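Side-chain contacts in putative cytochrome P450 hydroxylase (Chondromyces apiculatus DSM 436, PDB 6GMF), which probably acts as a heme-dependent cytochrome P450 monooxygenase that oxidises terpenes: residues A104-R109 with A346-L351; I140-M145 with T229-G234; A268-V273 with L351-M356. One frame throughout, in Å; residues are numbered along the deposited sequence.

Contact 1: residues A104-R109 with A346-L351. With HEM (protoporphyrin IX containing Fe), chain B.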
loop_
_atom_site.group_PDB
_atom_site.type_symbol
_atom_site.label_atom_id
_atom_site.label_comp_id
_atom_site.label_asym_id
_atom_site.label_seq_id
_atom_site.Cartn_x
_atom_site.Cartn_y
_atom_site.Cartn_z
ATOM N N ALA A 104 -10.463 -5.729 13.113
ATOM C CA ALA A 104 -10.037 -6.783 14.033
ATOM C C ALA A 104 -10.975 -7.990 13.927
ATOM O O ALA A 104 -10.526 -9.136 14.033
ATOM C CB ALA A 104 -9.958 -6.269 15.465
ATOM N N GLN A 105 -12.264 -7.709 13.734
ATOM C CA GLN A 105 -13.273 -8.760 13.677
ATOM C C GLN A 105 -13.118 -9.609 12.395
ATOM O O GLN A 105 -13.666 -10.731 12.354
ATOM C CB GLN A 105 -14.668 -8.173 13.860
ATOM C CG GLN A 105 -14.937 -7.754 15.309
ATOM C CD GLN A 105 -16.394 -7.438 15.550
ATOM O OE1 GLN A 105 -17.198 -7.432 14.626
ATOM N NE2 GLN A 105 -16.750 -7.171 16.803
ATOM N N LEU A 106 -12.335 -9.152 11.401
ATOM C CA LEU A 106 -12.111 -9.943 10.155
ATOM C C LEU A 106 -11.117 -11.084 10.360
ATOM O O LEU A 106 -11.013 -11.930 9.487
ATOM C CB LEU A 106 -11.575 -9.010 9.069
ATOM C CG LEU A 106 -12.583 -8.102 8.378
ATOM C CD1 LEU A 106 -11.872 -7.064 7.533
ATOM C CD2 LEU A 106 -13.536 -8.911 7.521
ATOM N N GLU A 107 -10.391 -11.152 11.487
ATOM C CA GLU A 107 -9.235 -12.031 11.550
ATOM C C GLU A 107 -9.618 -13.504 11.309
ATOM O O GLU A 107 -8.890 -14.241 10.632
ATOM C CB GLU A 107 -8.464 -11.821 12.863
ATOM C CG GLU A 107 -7.367 -12.832 13.044
ATOM C CD GLU A 107 -6.417 -12.623 14.200
ATOM O OE1 GLU A 107 -6.614 -11.668 14.942
ATOM O OE2 GLU A 107 -5.467 -13.411 14.318
ATOM N N PRO A 108 -10.701 -14.053 11.907
ATOM C CA PRO A 108 -11.061 -15.445 11.618
ATOM C C PRO A 108 -11.286 -15.737 10.127
ATOM O O PRO A 108 -10.803 -16.774 9.622
ATOM C CB PRO A 108 -12.321 -15.677 12.476
ATOM C CG PRO A 108 -12.073 -14.719 13.656
ATOM C CD PRO A 108 -11.491 -13.474 13.006
ATOM N N ARG A 109 -11.977 -14.840 9.443
ATOM C CA ARG A 109 -12.246 -15.020 8.000
ATOM C C ARG A 109 -10.940 -14.894 7.211
ATOM O O ARG A 109 -10.778 -15.570 6.249
ATOM C CB ARG A 109 -13.246 -13.971 7.527
ATOM C CG ARG A 109 -13.563 -14.069 6.046
ATOM C CD ARG A 109 -13.985 -15.448 5.599
ATOM N NE ARG A 109 -14.109 -15.454 4.152
ATOM C CZ ARG A 109 -13.853 -16.484 3.377
ATOM N NH1 ARG A 109 -13.495 -17.640 3.901
ATOM N NH2 ARG A 109 -13.941 -16.358 2.073
ATOM N N ALA A 346 -3.792 0.747 7.791
ATOM C CA ALA A 346 -2.617 0.203 8.354
ATOM C C ALA A 346 -2.961 -1.032 9.201
ATOM O O ALA A 346 -2.264 -2.027 9.093
ATOM C CB ALA A 346 -1.879 1.221 9.169
ATOM N N PRO A 347 -4.006 -1.070 10.043
ATOM C CA PRO A 347 -4.266 -2.304 10.796
ATOM C C PRO A 347 -4.673 -3.501 9.944
ATOM O O PRO A 347 -4.365 -4.655 10.297
ATOM C CB PRO A 347 -5.418 -1.946 11.743
ATOM C CG PRO A 347 -6.018 -0.715 11.167
ATOM C CD PRO A 347 -4.879 0.022 10.472
ATOM N N LEU A 348 -5.403 -3.213 8.863
ATOM C CA LEU A 348 -5.821 -4.235 7.933
ATOM C C LEU A 348 -4.621 -4.819 7.173
ATOM O O LEU A 348 -4.498 -5.995 7.040
ATOM C CB LEU A 348 -6.890 -3.703 6.967
ATOM C CG LEU A 348 -7.397 -4.772 6.000
ATOM C CD1 LEU A 348 -7.885 -6.032 6.754
ATOM C CD2 LEU A 348 -8.479 -4.190 5.104
ATOM N N ALA A 349 -3.724 -3.974 6.653
ATOM C CA ALA A 349 -2.508 -4.450 6.006
ATOM C C ALA A 349 -1.701 -5.328 6.964
ATOM O O ALA A 349 -1.184 -6.385 6.584
ATOM C CB ALA A 349 -1.677 -3.266 5.578
ATOM N N ARG A 350 -1.525 -4.832 8.194
ATOM C CA ARG A 350 -0.719 -5.537 9.228
ATOM C C ARG A 350 -1.359 -6.889 9.561
ATOM O O ARG A 350 -0.609 -7.864 9.766
ATOM C CB ARG A 350 -0.588 -4.667 10.484
ATOM C CG ARG A 350 0.450 -3.560 10.366
ATOM C CD ARG A 350 0.480 -2.663 11.589
ATOM N NE ARG A 350 1.736 -1.938 11.714
ATOM C CZ ARG A 350 1.835 -0.621 11.854
ATOM N NH1 ARG A 350 0.745 0.112 12.001
ATOM N NH2 ARG A 350 3.022 -0.042 11.847
ATOM N N LEU A 351 -2.692 -6.931 9.609
ATOM C CA LEU A 351 -3.428 -8.161 9.932
ATOM C C LEU A 351 -3.360 -9.177 8.787
ATOM O O LEU A 351 -3.087 -10.342 8.999
ATOM C CB LEU A 351 -4.886 -7.790 10.212
ATOM C CG LEU A 351 -5.783 -8.957 10.600
ATOM C CD1 LEU A 351 -5.149 -9.744 11.747
ATOM C CD2 LEU A 351 -7.161 -8.452 10.961
HETATM C CHA HEM B . -2.965 6.293 3.010
HETATM C CHB HEM B . 0.598 3.218 2.728
HETATM C CHC HEM B . -2.619 -0.396 2.843
HETATM C CHD HEM B . -6.202 2.702 2.730
HETATM C C1A HEM B . -1.701 5.756 2.965
HETATM C C2A HEM B . -0.537 6.569 3.071
HETATM C C3A HEM B . 0.487 5.684 2.961
HETATM C C4A HEM B . -0.077 4.389 2.835
HETATM C CMA HEM B . 1.971 5.955 2.916
HETATM C CAA HEM B . -0.418 8.058 3.237
HETATM C CBA HEM B . -0.586 8.846 1.909
HETATM C CGA HEM B . -0.324 10.330 2.058
HETATM O O1A HEM B . 0.113 10.793 3.142
HETATM O O2A HEM B . -0.467 10.999 0.982
HETATM C C1B HEM B . 0.050 1.925 2.717
HETATM C C2B HEM B . 0.799 0.696 2.721
HETATM C C3B HEM B . -0.082 -0.339 2.740
HETATM C C4B HEM B . -1.411 0.277 2.776
HETATM C CMB HEM B . 2.274 0.680 2.684
HETATM C CAB HEM B . 0.136 -1.835 2.812
HETATM C CBB HEM B . 1.259 -2.295 3.258
HETATM C C1C HEM B . -3.882 0.080 2.880
HETATM C C2C HEM B . -5.063 -0.736 2.908
HETATM C C3C HEM B . -6.081 0.203 2.876
HETATM C C4C HEM B . -5.528 1.500 2.781
HETATM C CMC HEM B . -5.125 -2.219 3.135
HETATM C CAC HEM B . -7.530 0.009 2.926
HETATM C CBC HEM B . -8.143 -1.141 2.775
HETATM C C1D HEM B . -5.589 3.927 2.766
HETATM C C2D HEM B . -6.362 5.203 2.708
HETATM C C3D HEM B . -5.460 6.202 2.804
HETATM C C4D HEM B . -4.150 5.552 2.912
HETATM C CMD HEM B . -7.878 5.225 2.602
HETATM C CAD HEM B . -5.756 7.676 2.788
HETATM C CBD HEM B . -5.883 8.345 4.167
HETATM C CGD HEM B . -6.069 9.845 4.084
HETATM O O1D HEM B . -6.543 10.400 5.090
HETATM O O2D HEM B . -5.724 10.475 3.050
HETATM N NA HEM B . -1.408 4.408 2.830
HETATM N NB HEM B . -1.236 1.596 2.763
HETATM N NC HEM B . -4.165 1.427 2.757
HETATM N ND HEM B . -4.243 4.217 2.817
HETATM FE FE HEM B . -2.771 2.946 2.902
HETATM O O HOH W 1 -2.673 3.098 0.667
#
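The start of helix 346-363, the P450 L helix, runs beneath the proximal face of the heme, the side from which Cys343 ligates the iron. Residues 104-109, in the turn between two helices, lie against its outer flank. Two side-chain pairs carry the junction. Deeper in, Leu106 and Leu348 meet obliquely, one methyl to one methyl, with CD1 of Leu106 4.2 Å from CD1 of Leu348. The two branches of Leu348 do different work: CD1 faces Leu106, while CD2 lies 3.9 Å from CBC of a heme vinyl group. One turn of the same helix also offers Ala349, whose CB is 3.6 Å from CAB of the other vinyl. Met145 of helix 136-145 packs on both leucines and ties this layer to a third helix.

Nearer the surface, Glu107 and Leu351 cross at about a right angle. The glutamate is extended, with CG anti to the backbone N (chi1 173°), which carries its chain across the isobutyl group: CD of Glu107 is 4.0 Å from CD1 of Leu351, and CB of Glu107 is 4.1 Å from CD2 of Leu351. The carboxylate rests against CD1 of Leu351 too, while its OE2 forms salt bridges to Arg111 and Lys354. The methylenes of Glu107 thus give Leu351 an apolar neighbour at a partly exposed edge, and two cations probably keep its acid ionised, while toward the porphyrin the contact is purely hydrocarbon.

Contact 2: residues I140-M145 with T229-G234. With HEM (protoporphyrin IX containing Fe), chain B.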
loop_
_atom_site.group_PDB
_atom_site.type_symbol
_atom_site.label_atom_id
_atom_site.label_comp_id
_atom_site.label_asym_id
_atom_site.label_seq_id
_atom_site.Cartn_x
_atom_site.Cartn_y
_atom_site.Cartn_z
ATOM N N ILE A 140 -9.731 -10.380 -2.097
ATOM C CA ILE A 140 -10.823 -11.193 -1.544
ATOM C C ILE A 140 -11.339 -10.510 -0.267
ATOM O O ILE A 140 -12.548 -10.355 -0.074
ATOM C CB ILE A 140 -10.368 -12.627 -1.247
ATOM C CG1 ILE A 140 -9.980 -13.397 -2.508
ATOM C CG2 ILE A 140 -11.402 -13.384 -0.445
ATOM C CD1 ILE A 140 -9.178 -14.696 -2.191
ATOM N N VAL A 141 -10.421 -10.088 0.603
ATOM C CA VAL A 141 -10.802 -9.488 1.861
ATOM C C VAL A 141 -11.586 -8.201 1.638
ATOM O O VAL A 141 -12.684 -8.060 2.193
ATOM C CB VAL A 141 -9.596 -9.219 2.758
ATOM C CG1 VAL A 141 -10.024 -8.409 3.970
ATOM C CG2 VAL A 141 -8.954 -10.525 3.141
ATOM N N ILE A 142 -11.120 -7.338 0.730
ATOM C CA ILE A 142 -11.818 -6.053 0.521
ATOM C C ILE A 142 -13.169 -6.269 -0.159
ATOM O O ILE A 142 -14.140 -5.556 0.173
ATOM C CB ILE A 142 -10.962 -4.959 -0.143
ATOM C CG1 ILE A 142 -11.420 -3.555 0.260
ATOM C CG2 ILE A 142 -10.920 -5.109 -1.662
ATOM C CD1 ILE A 142 -11.242 -3.253 1.743
ATOM N N ALA A 143 -13.257 -7.204 -1.116
ATOM C CA ALA A 143 -14.573 -7.505 -1.711
ATOM C C ALA A 143 -15.550 -8.005 -0.629
ATOM O O ALA A 143 -16.707 -7.641 -0.613
ATOM C CB ALA A 143 -14.371 -8.495 -2.831
ATOM N N GLU A 144 -15.084 -8.819 0.307
ATOM C CA GLU A 144 -16.008 -9.292 1.355
ATOM C C GLU A 144 -16.410 -8.119 2.244
ATOM O O GLU A 144 -17.599 -8.001 2.619
ATOM C CB GLU A 144 -15.381 -10.440 2.137
ATOM C CG GLU A 144 -15.379 -11.672 1.261
ATOM C CD GLU A 144 -15.012 -12.980 1.900
ATOM O OE1 GLU A 144 -14.951 -13.048 3.181
ATOM O OE2 GLU A 144 -14.767 -13.926 1.102
ATOM N N MET A 145 -15.452 -7.251 2.580
ATOM C CA MET A 145 -15.756 -6.098 3.436
ATOM C C MET A 145 -16.761 -5.166 2.765
ATOM O O MET A 145 -17.670 -4.620 3.423
ATOM C CB MET A 145 -14.497 -5.307 3.767
ATOM C CG MET A 145 -13.671 -5.996 4.782
ATOM S SD MET A 145 -12.267 -4.946 5.233
ATOM C CE MET A 145 -13.057 -3.408 5.660
ATOM N N THR A 229 -11.384 4.044 -3.433
ATOM C CA THR A 229 -10.064 4.313 -2.790
ATOM C C THR A 229 -9.568 3.051 -2.084
ATOM O O THR A 229 -8.362 2.775 -2.096
ATOM C CB THR A 229 -10.113 5.524 -1.845
ATOM O OG1 THR A 229 -10.318 6.649 -2.698
ATOM C CG2 THR A 229 -8.856 5.719 -1.036
ATOM N N LEU A 230 -10.459 2.306 -1.436
ATOM C CA LEU A 230 -10.027 1.141 -0.669
ATOM C C LEU A 230 -9.371 0.103 -1.598
ATOM O O LEU A 230 -8.375 -0.532 -1.196
ATOM C CB LEU A 230 -11.201 0.526 0.102
ATOM C CG LEU A 230 -11.770 1.393 1.230
ATOM C CD1 LEU A 230 -13.009 0.740 1.823
ATOM C CD2 LEU A 230 -10.751 1.641 2.342
ATOM N N LEU A 231 -9.879 -0.044 -2.836
ATOM C CA LEU A 231 -9.242 -0.988 -3.761
ATOM C C LEU A 231 -7.867 -0.464 -4.123
ATOM O O LEU A 231 -6.861 -1.182 -4.034
ATOM C CB LEU A 231 -10.019 -1.145 -5.074
ATOM C CG LEU A 231 -11.081 -2.228 -5.088
ATOM C CD1 LEU A 231 -12.156 -1.899 -4.056
ATOM C CD2 LEU A 231 -11.660 -2.333 -6.497
ATOM N N ILE A 232 -7.830 0.785 -4.606
ATOM C CA ILE A 232 -6.608 1.306 -5.141
ATOM C C ILE A 232 -5.539 1.400 -4.047
ATOM O O ILE A 232 -4.385 1.033 -4.268
ATOM C CB ILE A 232 -6.824 2.662 -5.824
ATOM C CG1 ILE A 232 -7.705 2.535 -7.071
ATOM C CG2 ILE A 232 -5.485 3.306 -6.146
ATOM C CD1 ILE A 232 -8.220 3.850 -7.559
ATOM N N ALA A 233 -5.936 1.895 -2.872
ATOM C CA ALA A 233 -5.036 2.168 -1.768
ATOM C C ALA A 233 -4.550 0.859 -1.129
ATOM O O ALA A 233 -3.417 0.823 -0.606
ATOM C CB ALA A 233 -5.706 3.040 -0.717
ATOM N N GLY A 234 -5.395 -0.181 -1.182
ATOM C CA GLY A 234 -5.227 -1.351 -0.314
ATOM C C GLY A 234 -4.693 -2.586 -1.009
ATOM O O GLY A 234 -4.079 -3.440 -0.386
HETATM C CHA HEM B . -2.965 6.293 3.010
HETATM C CHB HEM B . 0.598 3.218 2.728
HETATM C CHC HEM B . -2.619 -0.396 2.843
HETATM C CHD HEM B . -6.202 2.702 2.730
HETATM C C1A HEM B . -1.701 5.756 2.965
HETATM C C2A HEM B . -0.537 6.569 3.071
HETATM C C3A HEM B . 0.487 5.684 2.961
HETATM C C4A HEM B . -0.077 4.389 2.835
HETATM C CMA HEM B . 1.971 5.955 2.916
HETATM C CAA HEM B . -0.418 8.058 3.237
HETATM C CBA HEM B . -0.586 8.846 1.909
HETATM C CGA HEM B . -0.324 10.330 2.058
HETATM O O1A HEM B . 0.113 10.793 3.142
HETATM O O2A HEM B . -0.467 10.999 0.982
HETATM C C1B HEM B . 0.050 1.925 2.717
HETATM C C2B HEM B . 0.799 0.696 2.721
HETATM C C3B HEM B . -0.082 -0.339 2.740
HETATM C C4B HEM B . -1.411 0.277 2.776
HETATM C CMB HEM B . 2.274 0.680 2.684
HETATM C CAB HEM B . 0.136 -1.835 2.812
HETATM C CBB HEM B . 1.259 -2.295 3.258
HETATM C C1C HEM B . -3.882 0.080 2.880
HETATM C C2C HEM B . -5.063 -0.736 2.908
HETATM C C3C HEM B . -6.081 0.203 2.876
HETATM C C4C HEM B . -5.528 1.500 2.781
HETATM C CMC HEM B . -5.125 -2.219 3.135
HETATM C CAC HEM B . -7.530 0.009 2.926
HETATM C CBC HEM B . -8.143 -1.141 2.775
HETATM C C1D HEM B . -5.589 3.927 2.766
HETATM C C2D HEM B . -6.362 5.203 2.708
HETATM C C3D HEM B . -5.460 6.202 2.804
HETATM C C4D HEM B . -4.150 5.552 2.912
HETATM C CMD HEM B . -7.878 5.225 2.602
HETATM C CAD HEM B . -5.756 7.676 2.788
HETATM C CBD HEM B . -5.883 8.345 4.167
HETATM C CGD HEM B . -6.069 9.845 4.084
HETATM O O1D HEM B . -6.543 10.400 5.090
HETATM O O2D HEM B . -5.724 10.475 3.050
HETATM N NA HEM B . -1.408 4.408 2.830
HETATM N NB HEM B . -1.236 1.596 2.763
HETATM N NC HEM B . -4.165 1.427 2.757
HETATM N ND HEM B . -4.243 4.217 2.817
HETATM FE FE HEM B . -2.771 2.946 2.902
HETATM O O HOH W 1 -2.673 3.098 0.667
#
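Ala233 O accepts two hydrogen bonds, one from Thr237 OG1 and the other, 2.7 Å long, donated by the water that sits 2.2 Å from the heme FE. The carbonyl belongs to helix 220-251, the long central helix of the P450 fold, which crosses the distal face of the heme opposite Cys343. Its sequence here is the family's AGxxT motif, and the bonds at Gly234 N, to Leu230 O and Leu231 O, are both weak, consistent with the distortion for which this helix is known.

Beside the vinyl edge of the heme the helix rests against helix 136-145, and Ile142 makes the joint. Its two branches part: CG1 lies 4.1 Å from Leu230 CB, the side chains crossing at about a right angle, while CG2 lies 4.2 Å from Leu231 CD1. With CG1 roughly anti to the backbone N (chi1 -152°) and CD1 folded round at chi2 65°, the end methyl comes to 3.9 Å from CBC of a heme vinyl. Leu230 supports that vinyl too, its CD2 being 3.7 Å from HEM CAC. Replacing Ile142 by alanine would remove both branches, and the vinyl would probably be freer to turn, with Leu230 and Leu231 left facing a gap. On the heme side Ala233 lays its CB over the porphyrin edge, 3.5 Å from HEM CHD. Next to it Gly234 brings bare backbone to the ring, its CA standing 3.3 Å from HEM C2C.

Contact 3: residues A268-V273 with L351-M356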
loop_
_atom_site.group_PDB
_atom_site.type_symbol
_atom_site.label_atom_id
_atom_site.label_comp_id
_atom_site.label_asym_id
_atom_site.label_seq_id
_atom_site.Cartn_x
_atom_site.Cartn_y
_atom_site.Cartn_z
ATOM N N ALA A 268 6.854 -8.788 14.010
ATOM C CA ALA A 268 8.115 -8.093 13.896
ATOM C C ALA A 268 8.684 -8.217 12.482
ATOM O O ALA A 268 9.355 -7.292 12.008
ATOM C CB ALA A 268 9.104 -8.613 14.907
ATOM N N VAL A 269 8.485 -9.369 11.853
ATOM C CA VAL A 269 8.882 -9.591 10.502
ATOM C C VAL A 269 8.170 -8.525 9.655
ATOM O O VAL A 269 8.814 -7.837 8.847
ATOM C CB VAL A 269 8.572 -11.022 10.019
ATOM C CG1 VAL A 269 8.883 -11.193 8.543
ATOM C CG2 VAL A 269 9.341 -12.084 10.829
ATOM N N VAL A 270 6.863 -8.386 9.871
ATOM C CA VAL A 270 6.068 -7.486 9.062
ATOM C C VAL A 270 6.591 -6.048 9.219
ATOM O O VAL A 270 6.680 -5.294 8.228
ATOM C CB VAL A 270 4.575 -7.620 9.380
ATOM C CG1 VAL A 270 3.764 -6.501 8.753
ATOM C CG2 VAL A 270 4.037 -8.968 8.935
ATOM N N GLU A 271 6.863 -5.610 10.449
ATOM C CA GLU A 271 7.369 -4.248 10.663
ATOM C C GLU A 271 8.733 -4.080 9.991
ATOM O O GLU A 271 8.978 -3.046 9.401
ATOM C CB GLU A 271 7.465 -3.873 12.140
ATOM C CG GLU A 271 6.129 -3.792 12.830
ATOM C CD GLU A 271 5.146 -2.874 12.128
ATOM O OE1 GLU A 271 5.395 -1.664 12.090
ATOM O OE2 GLU A 271 4.128 -3.398 11.647
ATOM N N GLU A 272 9.608 -5.088 10.047
ATOM C CA GLU A 272 10.932 -4.914 9.455
ATOM C C GLU A 272 10.834 -4.940 7.926
ATOM O O GLU A 272 11.640 -4.250 7.303
ATOM C CB GLU A 272 11.975 -5.862 10.040
ATOM C CG GLU A 272 13.344 -5.835 9.380
ATOM C CD GLU A 272 14.138 -4.545 9.518
ATOM O OE1 GLU A 272 13.527 -3.511 9.962
ATOM O OE2 GLU A 272 15.388 -4.593 9.293
ATOM N N VAL A 273 9.866 -5.665 7.323
ATOM C CA VAL A 273 9.682 -5.580 5.861
ATOM C C VAL A 273 9.126 -4.201 5.495
ATOM O O VAL A 273 9.569 -3.603 4.509
ATOM C CB VAL A 273 8.751 -6.709 5.374
ATOM C CG1 VAL A 273 8.410 -6.573 3.904
ATOM C CG2 VAL A 273 9.388 -8.062 5.657
ATOM N N LEU A 351 -2.692 -6.931 9.609
ATOM C CA LEU A 351 -3.428 -8.161 9.932
ATOM C C LEU A 351 -3.360 -9.177 8.787
ATOM O O LEU A 351 -3.087 -10.342 8.999
ATOM C CB LEU A 351 -4.886 -7.790 10.212
ATOM C CG LEU A 351 -5.783 -8.957 10.600
ATOM C CD1 LEU A 351 -5.149 -9.744 11.747
ATOM C CD2 LEU A 351 -7.161 -8.452 10.961
ATOM N N GLU A 352 -3.590 -8.713 7.539
ATOM C CA GLU A 352 -3.540 -9.630 6.390
ATOM C C GLU A 352 -2.138 -10.230 6.301
ATOM O O GLU A 352 -1.969 -11.416 6.022
ATOM C CB GLU A 352 -3.904 -8.884 5.099
ATOM C CG GLU A 352 -5.370 -8.480 5.057
ATOM C CD GLU A 352 -5.846 -7.918 3.730
ATOM O OE1 GLU A 352 -5.235 -8.208 2.702
ATOM O OE2 GLU A 352 -6.850 -7.191 3.746
ATOM N N ALA A 353 -1.123 -9.365 6.468
ATOM C CA ALA A 353 0.237 -9.825 6.304
ATOM C C ALA A 353 0.575 -10.820 7.429
ATOM O O ALA A 353 1.205 -11.875 7.168
ATOM C CB ALA A 353 1.210 -8.663 6.259
ATOM N N LYS A 354 0.234 -10.445 8.662
ATOM C CA LYS A 354 0.517 -11.387 9.804
ATOM C C LYS A 354 -0.143 -12.734 9.526
ATOM O O LYS A 354 0.506 -13.811 9.623
ATOM C CB LYS A 354 0.002 -10.813 11.106
ATOM C CG LYS A 354 0.184 -11.725 12.323
ATOM C CD LYS A 354 -0.695 -11.352 13.476
ATOM C CE LYS A 354 -2.072 -11.955 13.309
ATOM N NZ LYS A 354 -2.830 -12.039 14.584
ATOM N N VAL A 355 -1.433 -12.687 9.200
ATOM C CA VAL A 355 -2.147 -13.957 9.075
ATOM C C VAL A 355 -1.593 -14.760 7.896
ATOM O O VAL A 355 -1.300 -15.926 8.023
ATOM C CB VAL A 355 -3.666 -13.774 9.006
ATOM C CG1 VAL A 355 -4.344 -15.091 8.614
ATOM C CG2 VAL A 355 -4.237 -13.249 10.313
ATOM N N MET A 356 -1.369 -14.119 6.730
ATOM C CA MET A 356 -0.931 -14.862 5.574
ATOM C C MET A 356 0.457 -15.454 5.839
ATOM O O MET A 356 0.723 -16.605 5.495
ATOM C CB MET A 356 -0.875 -13.984 4.317
ATOM C CG MET A 356 -0.737 -14.730 3.036
ATOM S SD MET A 356 -2.178 -15.751 2.677
ATOM C CE MET A 356 -1.520 -17.393 2.942
#
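Val270 and Ala353 supply the apolar part of this junction, where helix 266-276, the K helix of the P450 fold, passes helix 346-363. Both methyls of the valine bear on one small group: CG2 of Val270 is 3.9 Å from CB of Ala353, and CG1 of Val270 is 4.2 Å from the same CB. The rotamer sets this up, for with CG1 anti to the backbone N (chi1 168°) the two branches spread on the side of the opposing helix and the alanine methyl meets the fork. Ala353 also touches Leu241 of helix 220-251, so this single CB is shared among three helices.

A second kind of contact is methyl against backbone. CG2 of Val270 reaches to 4.1 Å from N of Lys354, a simple van der Waals approach, and the backbones come close, with CA of Val270 6.8 Å from CA of Lys354.

Ionic partners lie around the junction. The Lys354 side chain sets off extended from the backbone, then bends at chi3 84°, which leads its ammonium away from Val270 toward its partner Glu107. Glu271 pairs with Arg350, one turn before the alanine, and is also hydrogen-bonded to His333. Glu272, next in sequence, belongs to the ExxR motif of the family and forms salt bridges to Arg275 and Arg328. The chemistry is thereby divided: a small hydrocarbon touch lets the helices approach closely, while the bonds from Glu271 to Arg350 and His333 and from Glu272 to Arg328 are likely to fix how the K helix is turned.

Overall arrangement
Helix 346-363 serves contacts 1 and 3 on different flanks, and Leu351 lies in both segments; contact 2 joins the distal helix 220-251 to helix 136-145 beside the vinyl edge. Contacts 2 and 3 are buried, whereas contact 1 is only partly so. All three meet through hydrocarbon, but polar chemistry follows position: in contact 2 it is a backbone carbonyl and the water on iron, in contacts 1 and 3 it is charged pairs around the apolar touch. Arg109 and Glu144 stitch contact 1 to contact 2, and salt bridges also join contacts 1 and 3. The heme lies between contact 1 on its proximal side and contact 2 on its distal side, and both reach the same vinyl.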